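Local coordinates for rutinosidase (Aspergillus niger, PDB 6I1A), which hydrolyses rutinosides such as rutin with release of the disaccharide rutinose, as a secreted glycoside hydrolase of family 5, at residues 69-74 / 114-119; 75-80 / 121-126; 278-283 / 304-309. One frame throughout, in Å; residues are numbered along the deposited sequence.

Interactions 1 and 2 are neighbours, their centres 11 Å apart: both lean on helix 113-128, which meets the consecutive helices 63-73 and 77-85, and they touch through the side chains of Glu119 and Lys77. Each is partly buried and turns on a tyrosine of the shared helix, Tyr116 lying against a peptide group and Tyr123 under an aliphatic lysine chain. Interaction 3, centre to centre 32 Å from interaction 1 and 30 Å from interaction 2, is smaller but fully buried; there Leu280 packs on the backbone and CB of Ile306 and on the methyl of Ala308 in strand 299-308. A 1,2-ethanediol between two subunits marks its outer side. No hydrogen bond crosses any of the three.

Interaction 1 of 3, residues 69-74 / 114-119; sequences HRYATL and TAYLKE. Unlike the reference sequence in segment 69-74: Leu74 (reference Trp).
Tyr71 O has two neighbours: Trp30 NE1 donates a hydrogen bond to it, and the ring of Tyr116 lies against it, with CD1 3.9 Å from the oxygen. The whole peptide between Tyr71 and Ala72 rests on that ring. Its carbonyl carbon, Tyr71 C, stands 4.1 Å above the ring plane over the centre, the nitrogen of Ala72 is at nearly the same height toward the rim, and the peptide is therefore almost parallel to the ring. Two side-chain carbons lie against the same face. Tyr71 CB meets Tyr116 CD2 at 3.5 Å, and Ala72 CB sits at the far end, 3.5 Å from Tyr116 OH. Tyr116 reaches across because its CG stands opposite its own carbonyl carbon (chi1 -68°), which sends the ring off helix 113-128 toward helix 63-73. The Tyr71 ring, in contrast, turns away from this contact to pack on Leu31, Gln33 and Tyr109.

Behind this peptide the backbone of 69-74 is bonded within itself. Arg70 O accepts from both Thr73 N and Leu74 N, and Thr73 OG1 donates to His69 O over 2.8 Å, approaching from above the carbonyl plane, 36° out of it. On its other side, helix 113-128 sets Leu117 on Ile93 and Thr95 of strand 90-95. Tyr116 thus joins helix 63-73, which directly precedes helix 77-85 in the chain, to a helix packed on the parallel strands, within the TIM-barrel fold of glycoside hydrolase family 5.

Interaction 2 of 3, residues 75-80 / 121-126; sequences ITKADI and ADYAIK
Lys77 lies over one face of Tyr123 just where helix 77-85 starts with a capping box formed by Thr76 and Asp79. The touching part of the lysine is its aliphatic chain: CG sits 3.8 Å from the centroid of the Tyr123 ring and 17° off the ring normal, a CH-pi contact. With chi1 at -71° and every later torsion extended, the chain runs slantwise over the ring, from near CE2 at its CB to CD1 at its CD, and carries its ammonium group beyond it, past Glu119 of the facing helix. With CG opposite the backbone N (chi1 179°), the Tyr123 ring projects toward helix 77-85, one face under Lys77 and one edge on Ile80. Tyr123 OH is hydrogen-bonded to Asp81 OD1, which ties the phenol end to helix 77-85.

Ile80 comes to the same ring from its edge. Its CB lies in the ring plane, and its CG2 touches Tyr123 CD2 at 3.9 Å and Ala124 CB at 3.8 Å. Beneath them, Ile80 and Ala124 both pack on Leu91 of strand 90-95, so the two helices share one strand of the barrel. In the cap itself Thr76 OG1 accepts a weak bond from Ala78 N, while Thr76 N donates to the anti lone pair of Asp79 OD2, 2.9 Å away and nearly straight.

Interaction 3 of 3, residues 278-283 / 304-309; sequences ENLPEY and WAIQAT. With EDO (1,2-ethanediol), chain S.
Leu280, in the first turn of helix 280-290, is the residue that reaches strand 299-308, touching Ile306 and Ala308. Its CB points toward the strand, but Leu280 CB is still 5.2 Å from Ile306 O. CG, opposite the backbone N (chi1 -165°), brings the chain closer, to 4.4 Å from Ile306 O. The two methyls then part. CD2 does most of the touching: it comes to 3.5 Å from Ile306 O and 3.9 Å from Ile306 CB, with Ile306 CA and CG2 also near. On the other flank, Leu280 CD1 is 4.3 Å from Ala308 CB. It is also close to the Ile306 carbonyl, which therefore lies against both methyls.

Ile306 offers backbone and CB rather than its tip. Its CG1 takes the crowded position between backbone N and carbonyl carbon (chi1 64°), and the long branch leads away from the leucine. Its backbone, with psi close to 0°, leaves the extended conformation, a break in this weakly bonded strand, and Tyr337 OH is hydrogen-bonded to Ile306 N.

The outer side of the helix turn holds a 1,2-ethanediol, probably from the crystallisation liquor. Its O2 donates to Glu282 OE1 at 2.8 Å, its C1 lies 3.4 Å above the centre of the Tyr283 ring, and Gln249 NE2 of the second subunit is hydrogen-bonded to it as well.

Leu280 thus fills the inside of a beta-alpha-beta crossover: the helix connects the parallel neighbours, strands 261-269 and 299-308, and the leucine touches Tyr269 on the first, Ile306 and Ala308 on the second, and Asn320 of the adjacent helix 317-331.

Interaction 1 of 3, residues 69-74 / 114-119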
ATOM      1  N   HIS A  69      -8.549 -16.868  36.312  1.00 18.24           N
ATOM      2  CA  HIS A  69      -8.825 -15.643  37.095  1.00 19.79           C
ATOM      3  C   HIS A  69      -9.063 -14.469  36.129  1.00 18.10           C
ATOM      4  O   HIS A  69     -10.010 -13.694  36.318  1.00 19.36           O
ATOM      5  CB  HIS A  69      -7.675 -15.360  38.074  1.00 19.93           C
ATOM      6  CG  HIS A  69      -7.886 -14.079  38.798  1.00 22.55           C
ATOM      7  ND1 HIS A  69      -8.802 -13.974  39.824  1.00 30.42           N
ATOM      8  CD2 HIS A  69      -7.387 -12.843  38.583  1.00 26.00           C
ATOM      9  CE1 HIS A  69      -8.788 -12.734  40.287  1.00 25.94           C
ATOM     10  NE2 HIS A  69      -7.952 -12.015  39.547  1.00 29.58           N
ATOM     11  N   ARG A  70      -8.224 -14.332  35.102  1.00 17.30           N
ATOM     12  CA  ARG A  70      -8.426 -13.266  34.097  1.00 15.58           C
ATOM     13  C   ARG A  70      -9.749 -13.455  33.369  1.00 15.34           C
ATOM     14  O   ARG A  70     -10.463 -12.450  33.118  1.00 16.73           O
ATOM     15  CB  ARG A  70      -7.248 -13.259  33.133  1.00 16.45           C
ATOM     16  CG  ARG A  70      -7.297 -12.102  32.121  1.00 17.89           C
ATOM     17  CD  ARG A  70      -5.995 -11.908  31.397  1.00 18.23           C
ATOM     18  NE  ARG A  70      -6.009 -10.878  30.383  1.00 17.66           N
ATOM     19  CZ  ARG A  70      -5.773  -9.571  30.581  1.00 20.14           C
ATOM     20  NH1 ARG A  70      -5.557  -9.131  31.823  1.00 19.15           N
ATOM     21  NH2 ARG A  70      -5.808  -8.723  29.574  1.00 18.13           N
ATOM     22  N   TYR A  71     -10.062 -14.678  32.940  1.00 15.68           N
ATOM     23  CA  TYR A  71     -11.373 -14.929  32.280  1.00 16.39           C
ATOM     24  C   TYR A  71     -12.541 -14.420  33.136  1.00 16.54           C
ATOM     25  O   TYR A  71     -13.516 -13.838  32.681  1.00 17.46           O
ATOM     26  CB  TYR A  71     -11.606 -16.406  31.938  1.00 16.24           C
ATOM     27  CG  TYR A  71     -10.508 -17.083  31.140  1.00 15.33           C
ATOM     28  CD1 TYR A  71      -9.736 -16.377  30.226  1.00 15.04           C
ATOM     29  CD2 TYR A  71     -10.362 -18.448  31.166  1.00 15.87           C
ATOM     30  CE1 TYR A  71      -8.710 -16.958  29.512  1.00 14.30           C
ATOM     31  CE2 TYR A  71      -9.401 -19.068  30.402  1.00 15.20           C
ATOM     32  CZ  TYR A  71      -8.589 -18.343  29.535  1.00 14.47           C
ATOM     33  OH  TYR A  71      -7.615 -18.969  28.798  1.00 14.98           O
ATOM     34  N   ALA A  72     -12.463 -14.737  34.432  1.00 18.07           N
ATOM     35  CA  ALA A  72     -13.554 -14.392  35.358  1.00 18.56           C
ATOM     36  C   ALA A  72     -13.614 -12.903  35.677  1.00 19.09           C
ATOM     37  O   ALA A  72     -14.720 -12.462  36.049  1.00 23.38           O
ATOM     38  CB  ALA A  72     -13.312 -15.219  36.614  1.00 19.60           C
ATOM     39  N   THR A  73     -12.555 -12.142  35.530  1.00 19.99           N
ATOM     40  CA  THR A  73     -12.507 -10.765  36.045  1.00 20.43           C
ATOM     41  C   THR A  73     -12.326  -9.680  34.993  1.00 22.39           C
ATOM     42  O   THR A  73     -12.798  -8.565  35.242  1.00 21.94           O
ATOM     43  CB  THR A  73     -11.420 -10.638  37.092  1.00 20.20           C
ATOM     44  OG1 THR A  73     -10.157 -10.934  36.512  1.00 23.39           O
ATOM     45  CG2 THR A  73     -11.723 -11.482  38.311  1.00 23.78           C
ATOM     46  N   LEU A  74     -11.709  -9.933  33.853  1.00 19.76           N
ATOM     47  CA  LEU A  74     -11.366  -8.808  32.941  1.00 19.16           C
ATOM     48  C   LEU A  74     -12.623  -8.232  32.296  1.00 18.55           C
ATOM     49  O   LEU A  74     -12.755  -7.001  32.189  1.00 19.77           O
ATOM     50  CB  LEU A  74     -10.403  -9.279  31.855  1.00 20.44           C
ATOM     51  CG  LEU A  74      -9.915  -8.178  30.908  1.00 22.67           C
ATOM     52  CD1 LEU A  74      -8.876  -7.255  31.574  1.00 23.21           C
ATOM     53  CD2 LEU A  74      -9.306  -8.740  29.639  1.00 24.33           C
ATOM     54  N   THR A 114     -15.339 -21.206  27.342  1.00 15.18           N
ATOM     55  CA  THR A 114     -16.658 -21.118  26.673  1.00 16.14           C
ATOM     56  C   THR A 114     -17.760 -20.895  27.734  1.00 15.93           C
ATOM     57  O   THR A 114     -18.826 -20.417  27.379  1.00 16.42           O
ATOM     58  CB  THR A 114     -16.952 -22.348  25.795  1.00 16.72           C
ATOM     59  OG1 THR A 114     -16.943 -23.518  26.619  1.00 18.68           O
ATOM     60  CG2 THR A 114     -15.980 -22.457  24.638  1.00 18.37           C
ATOM     61  N   ALA A 115     -17.523 -21.259  28.983  1.00 17.82           N
ATOM     62  CA  ALA A 115     -18.500 -20.952  30.044  1.00 16.93           C
ATOM     63  C   ALA A 115     -18.550 -19.438  30.260  1.00 16.00           C
ATOM     64  O   ALA A 115     -19.651 -18.871  30.403  1.00 17.13           O
ATOM     65  CB  ALA A 115     -18.138 -21.647  31.335  1.00 16.57           C
ATOM     66  N   TYR A 116     -17.404 -18.795  30.288  1.00 15.39           N
ATOM     67  CA  TYR A 116     -17.375 -17.315  30.441  1.00 16.24           C
ATOM     68  C   TYR A 116     -17.949 -16.647  29.206  1.00 17.22           C
ATOM     69  O   TYR A 116     -18.649 -15.628  29.307  1.00 17.37           O
ATOM     70  CB  TYR A 116     -15.962 -16.854  30.776  1.00 17.22           C
ATOM     71  CG  TYR A 116     -15.486 -17.291  32.134  1.00 19.46           C
ATOM     72  CD1 TYR A 116     -16.054 -16.744  33.276  1.00 23.69           C
ATOM     73  CD2 TYR A 116     -14.514 -18.252  32.267  1.00 18.86           C
ATOM     74  CE1 TYR A 116     -15.656 -17.160  34.535  1.00 23.45           C
ATOM     75  CE2 TYR A 116     -14.104 -18.672  33.527  1.00 22.65           C
ATOM     76  CZ  TYR A 116     -14.690 -18.127  34.660  1.00 25.05           C
ATOM     77  OH  TYR A 116     -14.334 -18.538  35.929  1.00 27.95           O
ATOM     78  N   LEU A 117     -17.624 -17.180  28.026  1.00 16.24           N
ATOM     79  CA  LEU A 117     -18.167 -16.658  26.766  1.00 16.94           C
ATOM     80  C   LEU A 117     -19.702 -16.722  26.823  1.00 16.77           C
ATOM     81  O   LEU A 117     -20.398 -15.742  26.467  1.00 16.98           O
ATOM     82  CB  LEU A 117     -17.596 -17.477  25.592  1.00 18.11           C
ATOM     83  CG  LEU A 117     -17.673 -16.717  24.264  1.00 25.78           C
ATOM     84  CD1 LEU A 117     -16.737 -17.370  23.221  1.00 28.54           C
ATOM     85  CD2 LEU A 117     -19.077 -16.651  23.751  1.00 26.94           C
ATOM     86  N   LYS A 118     -20.261 -17.864  27.207  1.00 16.91           N
ATOM     87  CA  LYS A 118     -21.717 -18.010  27.301  1.00 16.53           C
ATOM     88  C   LYS A 118     -22.342 -17.041  28.338  1.00 15.58           C
ATOM     89  O   LYS A 118     -23.373 -16.433  28.005  1.00 16.35           O
ATOM     90  CB  LYS A 118     -21.997 -19.437  27.702  1.00 19.42           C
ATOM     91  CG  LYS A 118     -23.503 -19.658  27.824  1.00 20.56           C
ATOM     92  CD  LYS A 118     -23.916 -21.125  28.009  1.00 25.70           C
ATOM     93  CE  LYS A 118     -25.396 -21.237  28.303  1.00 26.31           C
ATOM     94  NZ  LYS A 118     -26.237 -20.642  27.236  1.00 25.67           N
ATOM     95  N   GLU A 119     -21.701 -16.856  29.492  1.00 16.58           N
ATOM     96  CA  GLU A 119     -22.290 -15.928  30.521  1.00 20.25           C
ATOM     97  C   GLU A 119     -22.394 -14.512  29.937  1.00 17.85           C
ATOM     98  O   GLU A 119     -23.473 -13.852  30.023  1.00 17.40           O
ATOM     99  CB  GLU A 119     -21.448 -15.908  31.788  1.00 24.28           C
ATOM    100  CG  GLU A 119     -22.194 -15.146  32.859  1.00 33.00           C
ATOM    101  CD  GLU A 119     -21.386 -14.446  33.929  1.00 47.16           C
ATOM    102  OE1 GLU A 119     -20.677 -13.460  33.586  1.00 47.81           O
ATOM    103  OE2 GLU A 119     -21.544 -14.840  35.119  1.00 49.33           O
TER

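Interaction 2 of 3, residues 75-80 / 121-126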
ATOM      1  N   ILE A  75     -13.501  -9.101  31.781  1.00 17.78           N
ATOM      2  CA  ILE A  75     -14.773  -8.691  31.120  1.00 18.23           C
ATOM      3  C   ILE A  75     -15.920  -9.223  31.929  1.00 20.54           C
ATOM      4  O   ILE A  75     -16.052 -10.443  32.109  1.00 20.58           O
ATOM      5  CB  ILE A  75     -14.876  -9.135  29.643  1.00 17.64           C
ATOM      6  CG1 ILE A  75     -13.719  -8.567  28.831  1.00 19.21           C
ATOM      7  CG2 ILE A  75     -16.251  -8.813  29.066  1.00 19.00           C
ATOM      8  CD1 ILE A  75     -13.701  -7.069  28.659  1.00 18.57           C
ATOM      9  N   THR A  76     -16.768  -8.331  32.446  1.00 20.96           N
ATOM     10  CA  THR A  76     -17.930  -8.727  33.247  1.00 20.31           C
ATOM     11  C   THR A  76     -19.190  -8.091  32.698  1.00 20.83           C
ATOM     12  O   THR A  76     -19.176  -7.335  31.727  1.00 19.72           O
ATOM     13  CB  THR A  76     -17.708  -8.338  34.723  1.00 23.14           C
ATOM     14  OG1 THR A  76     -17.806  -6.913  34.741  1.00 24.06           O
ATOM     15  CG2 THR A  76     -16.391  -8.832  35.273  1.00 24.79           C
ATOM     16  N   LYS A  77     -20.321  -8.401  33.291  1.00 20.35           N
ATOM     17  CA  LYS A  77     -21.599  -7.784  32.884  1.00 20.03           C
ATOM     18  C   LYS A  77     -21.522  -6.261  32.976  1.00 20.13           C
ATOM     19  O   LYS A  77     -22.129  -5.590  32.128  1.00 19.08           O
ATOM     20  CB  LYS A  77     -22.706  -8.351  33.759  1.00 22.97           C
ATOM     21  CG  LYS A  77     -23.028  -9.792  33.450  1.00 28.63           C
ATOM     22  CD  LYS A  77     -24.006 -10.318  34.431  1.00 31.66           C
ATOM     23  CE  LYS A  77     -24.242 -11.785  34.226  1.00 39.60           C
ATOM     24  NZ  LYS A  77     -25.292 -12.203  35.171  1.00 45.23           N
ATOM     25  N   ALA A  78     -20.782  -5.719  33.951  1.00 19.21           N
ATOM     26  CA  ALA A  78     -20.583  -4.262  34.085  1.00 19.70           C
ATOM     27  C   ALA A  78     -19.969  -3.696  32.788  1.00 17.49           C
ATOM     28  O   ALA A  78     -20.404  -2.592  32.388  1.00 17.92           O
ATOM     29  CB  ALA A  78     -19.686  -3.956  35.275  1.00 22.64           C
ATOM     30  N   ASP A  79     -18.993  -4.405  32.196  1.00 17.99           N
ATOM     31  CA  ASP A  79     -18.405  -3.962  30.913  1.00 16.72           C
ATOM     32  C   ASP A  79     -19.473  -3.935  29.829  1.00 15.60           C
ATOM     33  O   ASP A  79     -19.577  -2.950  29.021  1.00 15.15           O
ATOM     34  CB  ASP A  79     -17.210  -4.821  30.507  1.00 17.26           C
ATOM     35  CG  ASP A  79     -16.092  -4.681  31.502  1.00 22.20           C
ATOM     36  OD1 ASP A  79     -15.479  -3.582  31.558  1.00 22.81           O
ATOM     37  OD2 ASP A  79     -15.856  -5.636  32.263  1.00 20.75           O
ATOM     38  N   ILE A  80     -20.320  -4.952  29.741  1.00 14.95           N
ATOM     39  CA  ILE A  80     -21.396  -4.976  28.730  1.00 15.63           C
ATOM     40  C   ILE A  80     -22.344  -3.801  28.923  1.00 15.53           C
ATOM     41  O   ILE A  80     -22.760  -3.170  27.971  1.00 15.74           O
ATOM     42  CB  ILE A  80     -22.138  -6.321  28.726  1.00 16.58           C
ATOM     43  CG1 ILE A  80     -21.130  -7.478  28.624  1.00 15.81           C
ATOM     44  CG2 ILE A  80     -23.210  -6.372  27.649  1.00 16.87           C
ATOM     45  CD1 ILE A  80     -20.070  -7.343  27.539  1.00 16.88           C
ATOM     46  N   ALA A 121     -22.139 -13.519  26.572  1.00 14.80           N
ATOM     47  CA  ALA A 121     -22.964 -13.465  25.359  1.00 15.82           C
ATOM     48  C   ALA A 121     -24.447 -13.510  25.739  1.00 15.10           C
ATOM     49  O   ALA A 121     -25.256 -12.724  25.180  1.00 16.45           O
ATOM     50  CB  ALA A 121     -22.564 -14.615  24.431  1.00 16.96           C
ATOM     51  N   ASP A 122     -24.811 -14.437  26.631  1.00 17.29           N
ATOM     52  CA  ASP A 122     -26.244 -14.573  27.016  1.00 18.45           C
ATOM     53  C   ASP A 122     -26.717 -13.251  27.649  1.00 16.72           C
ATOM     54  O   ASP A 122     -27.847 -12.844  27.330  1.00 17.84           O
ATOM     55  CB  ASP A 122     -26.451 -15.682  28.023  1.00 19.25           C
ATOM     56  CG  ASP A 122     -26.386 -17.098  27.458  1.00 24.51           C
ATOM     57  OD1 ASP A 122     -26.099 -17.221  26.272  1.00 21.79           O
ATOM     58  OD2 ASP A 122     -26.432 -18.039  28.253  1.00 23.60           O
ATOM     59  N   TYR A 123     -25.880 -12.623  28.464  1.00 16.31           N
ATOM     60  CA  TYR A 123     -26.269 -11.356  29.136  1.00 16.85           C
ATOM     61  C   TYR A 123     -26.483 -10.286  28.078  1.00 16.15           C
ATOM     62  O   TYR A 123     -27.469  -9.502  28.074  1.00 17.03           O
ATOM     63  CB  TYR A 123     -25.225 -10.944  30.161  1.00 16.71           C
ATOM     64  CG  TYR A 123     -25.603  -9.645  30.830  1.00 17.53           C
ATOM     65  CD1 TYR A 123     -26.593  -9.609  31.798  1.00 19.13           C
ATOM     66  CD2 TYR A 123     -25.022  -8.438  30.468  1.00 17.01           C
ATOM     67  CE1 TYR A 123     -26.985  -8.400  32.388  1.00 20.27           C
ATOM     68  CE2 TYR A 123     -25.362  -7.241  31.066  1.00 17.90           C
ATOM     69  CZ  TYR A 123     -26.379  -7.221  32.008  1.00 18.66           C
ATOM     70  OH  TYR A 123     -26.731  -6.047  32.637  1.00 20.92           O
ATOM     71  N   ALA A 124     -25.536 -10.170  27.143  1.00 15.34           N
ATOM     72  CA  ALA A 124     -25.599  -9.174  26.063  1.00 15.40           C
ATOM     73  C   ALA A 124     -26.821  -9.370  25.165  1.00 15.09           C
ATOM     74  O   ALA A 124     -27.452  -8.397  24.720  1.00 16.40           O
ATOM     75  CB  ALA A 124     -24.297  -9.189  25.288  1.00 14.27           C
ATOM     76  N   ILE A 125     -27.163 -10.629  24.839  1.00 16.28           N
ATOM     77  CA  ILE A 125     -28.314 -10.925  23.981  1.00 15.61           C
ATOM     78  C   ILE A 125     -29.605 -10.649  24.761  1.00 15.54           C
ATOM     79  O   ILE A 125     -30.469  -9.945  24.219  1.00 17.02           O
ATOM     80  CB  ILE A 125     -28.225 -12.402  23.528  1.00 16.59           C
ATOM     81  CG1 ILE A 125     -27.068 -12.612  22.544  1.00 16.09           C
ATOM     82  CG2 ILE A 125     -29.513 -12.840  22.889  1.00 18.64           C
ATOM     83  CD1 ILE A 125     -26.628 -14.071  22.443  1.00 17.58           C
ATOM     84  N   LYS A 126     -29.719 -11.220  25.940  1.00 17.00           N
ATOM     85  CA  LYS A 126     -30.999 -11.080  26.705  1.00 17.67           C
ATOM     86  C   LYS A 126     -31.253  -9.623  27.068  1.00 18.27           C
ATOM     87  O   LYS A 126     -32.429  -9.158  26.942  1.00 20.12           O
ATOM     88  CB  LYS A 126     -30.926 -11.915  27.970  1.00 20.15           C
TER

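Interaction 3 of 3, residues 278-283 / 304-309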
ATOM      1  N   GLU A 278      -3.720  14.105  12.589  1.00 15.51           N
ATOM      2  CA  GLU A 278      -4.349  15.152  11.770  1.00 15.71           C
ATOM      3  C   GLU A 278      -4.907  14.566  10.486  1.00 14.85           C
ATOM      4  O   GLU A 278      -6.016  14.957  10.091  1.00 15.42           O
ATOM      5  CB  GLU A 278      -3.330  16.253  11.454  1.00 19.49           C
ATOM      6  CG  GLU A 278      -3.933  17.407  10.660  1.00 25.45           C
ATOM      7  CD  GLU A 278      -5.060  18.111  11.413  1.00 31.74           C
ATOM      8  OE1 GLU A 278      -4.872  18.320  12.604  1.00 39.51           O
ATOM      9  OE2 GLU A 278      -6.177  18.317  10.841  1.00 48.62           O
ATOM     10  N   ASN A 279      -4.167  13.680   9.810  1.00 13.61           N
ATOM     11  CA  ASN A 279      -4.572  13.192   8.478  1.00 14.75           C
ATOM     12  C   ASN A 279      -5.300  11.845   8.550  1.00 13.51           C
ATOM     13  O   ASN A 279      -5.687  11.319   7.478  1.00 14.28           O
ATOM     14  CB  ASN A 279      -3.382  13.136   7.512  1.00 15.54           C
ATOM     15  CG  ASN A 279      -2.381  12.069   7.798  1.00 15.45           C
ATOM     16  OD1 ASN A 279      -2.696  11.061   8.453  1.00 14.43           O
ATOM     17  ND2 ASN A 279      -1.161  12.240   7.312  1.00 16.11           N
ATOM     18  N   LEU A 280      -5.519  11.329   9.766  1.00 13.37           N
ATOM     19  CA  LEU A 280      -6.073   9.951   9.877  1.00 12.88           C
ATOM     20  C   LEU A 280      -7.358   9.833   9.092  1.00 13.55           C
ATOM     21  O   LEU A 280      -7.598   8.791   8.467  1.00 13.60           O
ATOM     22  CB  LEU A 280      -6.287   9.605  11.337  1.00 12.68           C
ATOM     23  CG  LEU A 280      -6.496   8.099  11.551  1.00 13.43           C
ATOM     24  CD1 LEU A 280      -5.183   7.364  11.479  1.00 15.50           C
ATOM     25  CD2 LEU A 280      -7.198   7.818  12.854  1.00 12.82           C
ATOM     26  N   PRO A 281      -8.328  10.780   9.105  1.00 12.71           N
ATOM     27  CA  PRO A 281      -9.561  10.568   8.350  1.00 13.86           C
ATOM     28  C   PRO A 281      -9.354  10.341   6.849  1.00 12.79           C
ATOM     29  O   PRO A 281     -10.208   9.706   6.212  1.00 13.90           O
ATOM     30  CB  PRO A 281     -10.417  11.823   8.657  1.00 14.96           C
ATOM     31  CG  PRO A 281      -9.832  12.298   9.982  1.00 13.98           C
ATOM     32  CD  PRO A 281      -8.351  12.026   9.905  1.00 13.71           C
ATOM     33  N   GLU A 282      -8.274  10.891   6.288  1.00 13.38           N
ATOM     34  CA  GLU A 282      -7.900  10.658   4.883  1.00 14.05           C
ATOM     35  C   GLU A 282      -7.537   9.200   4.660  1.00 13.01           C
ATOM     36  O   GLU A 282      -7.975   8.601   3.640  1.00 14.46           O
ATOM     37  CB  GLU A 282      -6.751  11.569   4.459  1.00 16.12           C
ATOM     38  CG  GLU A 282      -7.115  13.030   4.496  1.00 19.54           C
ATOM     39  CD  GLU A 282      -5.902  13.952   4.441  1.00 27.94           C
ATOM     40  OE1 GLU A 282      -4.869  13.559   3.950  1.00 25.29           O
ATOM     41  OE2 GLU A 282      -5.992  15.034   5.048  1.00 38.32           O
ATOM     42  N   TYR A 283      -6.803   8.643   5.577  1.00 13.16           N
ATOM     43  CA  TYR A 283      -6.376   7.209   5.484  1.00 12.95           C
ATOM     44  C   TYR A 283      -7.587   6.304   5.692  1.00 11.87           C
ATOM     45  O   TYR A 283      -7.749   5.245   5.019  1.00 11.71           O
ATOM     46  CB  TYR A 283      -5.266   6.890   6.474  1.00 13.96           C
ATOM     47  CG  TYR A 283      -3.903   7.340   6.015  1.00 12.82           C
ATOM     48  CD1 TYR A 283      -3.439   8.619   6.243  1.00 15.43           C
ATOM     49  CD2 TYR A 283      -3.097   6.486   5.298  1.00 14.82           C
ATOM     50  CE1 TYR A 283      -2.229   9.057   5.747  1.00 15.68           C
ATOM     51  CE2 TYR A 283      -1.848   6.894   4.835  1.00 15.00           C
ATOM     52  CZ  TYR A 283      -1.401   8.174   5.091  1.00 16.05           C
ATOM     53  OH  TYR A 283      -0.192   8.636   4.580  1.00 16.72           O
ATOM     54  N   TRP A 304     -10.212  -2.273  13.917  1.00 10.79           N
ATOM     55  CA  TRP A 304      -9.561  -0.990  13.577  1.00 11.21           C
ATOM     56  C   TRP A 304      -9.250  -0.271  14.866  1.00 11.49           C
ATOM     57  O   TRP A 304      -9.784  -0.599  15.943  1.00 10.72           O
ATOM     58  CB  TRP A 304     -10.432  -0.127  12.640  1.00 10.52           C
ATOM     59  CG  TRP A 304     -11.615   0.497  13.325  1.00 11.08           C
ATOM     60  CD1 TRP A 304     -12.721  -0.091  13.848  1.00 11.98           C
ATOM     61  CD2 TRP A 304     -11.760   1.919  13.589  1.00 11.34           C
ATOM     62  NE1 TRP A 304     -13.571   0.865  14.363  1.00 12.66           N
ATOM     63  CE2 TRP A 304     -13.005   2.100  14.231  1.00 11.96           C
ATOM     64  CE3 TRP A 304     -10.953   3.031  13.309  1.00 13.85           C
ATOM     65  CZ2 TRP A 304     -13.465   3.375  14.559  1.00 14.90           C
ATOM     66  CZ3 TRP A 304     -11.423   4.296  13.634  1.00 14.58           C
ATOM     67  CH2 TRP A 304     -12.650   4.416  14.262  1.00 14.07           C
ATOM     68  N   ALA A 305      -8.366   0.727  14.777  1.00 11.74           N
ATOM     69  CA  ALA A 305      -8.040   1.603  15.894  1.00 11.77           C
ATOM     70  C   ALA A 305      -7.466   2.886  15.336  1.00 11.81           C
ATOM     71  O   ALA A 305      -7.028   2.907  14.212  1.00 12.50           O
ATOM     72  CB  ALA A 305      -7.125   0.933  16.885  1.00 12.72           C
ATOM     73  N   ILE A 306      -7.419   3.935  16.174  1.00 12.86           N
ATOM     74  CA  ILE A 306      -7.032   5.309  15.714  1.00 12.63           C
ATOM     75  C   ILE A 306      -5.561   5.619  15.889  1.00 13.83           C
ATOM     76  O   ILE A 306      -5.179   6.749  15.485  1.00 13.28           O
ATOM     77  CB  ILE A 306      -7.895   6.383  16.393  1.00 12.83           C
ATOM     78  CG1 ILE A 306      -7.698   6.424  17.887  1.00 14.32           C
ATOM     79  CG2 ILE A 306      -9.317   6.251  15.974  1.00 13.70           C
ATOM     80  CD1 ILE A 306      -8.206   7.751  18.494  1.00 14.29           C
ATOM     81  N   GLN A 307      -4.704   4.776  16.454  1.00 12.66           N
ATOM     82  CA  GLN A 307      -3.281   5.135  16.564  1.00 12.90           C
ATOM     83  C   GLN A 307      -2.682   5.292  15.180  1.00 13.72           C
ATOM     84  O   GLN A 307      -2.805   4.398  14.297  1.00 13.69           O
ATOM     85  CB  GLN A 307      -2.498   4.118  17.367  1.00 13.38           C
ATOM     86  CG  GLN A 307      -1.024   4.547  17.508  1.00 14.01           C
ATOM     87  CD  GLN A 307      -0.127   3.544  18.174  1.00 15.37           C
ATOM     88  OE1 GLN A 307      -0.580   2.681  18.951  1.00 15.27           O
ATOM     89  NE2 GLN A 307       1.167   3.648  17.908  1.00 17.67           N
ATOM     90  N   ALA A 308      -2.049   6.458  14.957  1.00 13.79           N
ATOM     91  CA  ALA A 308      -1.265   6.743  13.733  1.00 13.74           C
ATOM     92  C   ALA A 308       0.215   6.386  13.881  1.00 13.53           C
ATOM     93  O   ALA A 308       0.702   6.097  14.983  1.00 14.95           O
ATOM     94  CB  ALA A 308      -1.437   8.212  13.418  1.00 14.62           C
ATOM     95  N   THR A 309       0.940   6.363  12.764  1.00 14.27           N
ATOM     96  CA  THR A 309       2.367   6.027  12.778  1.00 14.27           C
ATOM     97  C   THR A 309       3.169   7.181  13.387  1.00 17.44           C
ATOM     98  O   THR A 309       4.103   6.910  14.167  1.00 17.92           O
ATOM     99  CB  THR A 309       2.839   5.662  11.377  1.00 14.90           C
ATOM    100  OG1 THR A 309       2.134   4.485  10.928  1.00 15.60           O
ATOM    101  CG2 THR A 309       4.328   5.382  11.362  1.00 16.53           C
TER
HETATM  102  C1  EDO S 417      -4.118   8.958   2.686  1.00 28.20           C
HETATM  103  O1  EDO S 417      -4.554   8.435   1.438  1.00 36.35           O
HETATM  104  C2  EDO S 417      -3.416  10.238   2.538  1.00 28.74           C
HETATM  105  O2  EDO S 417      -4.243  11.321   2.357  1.00 32.33           O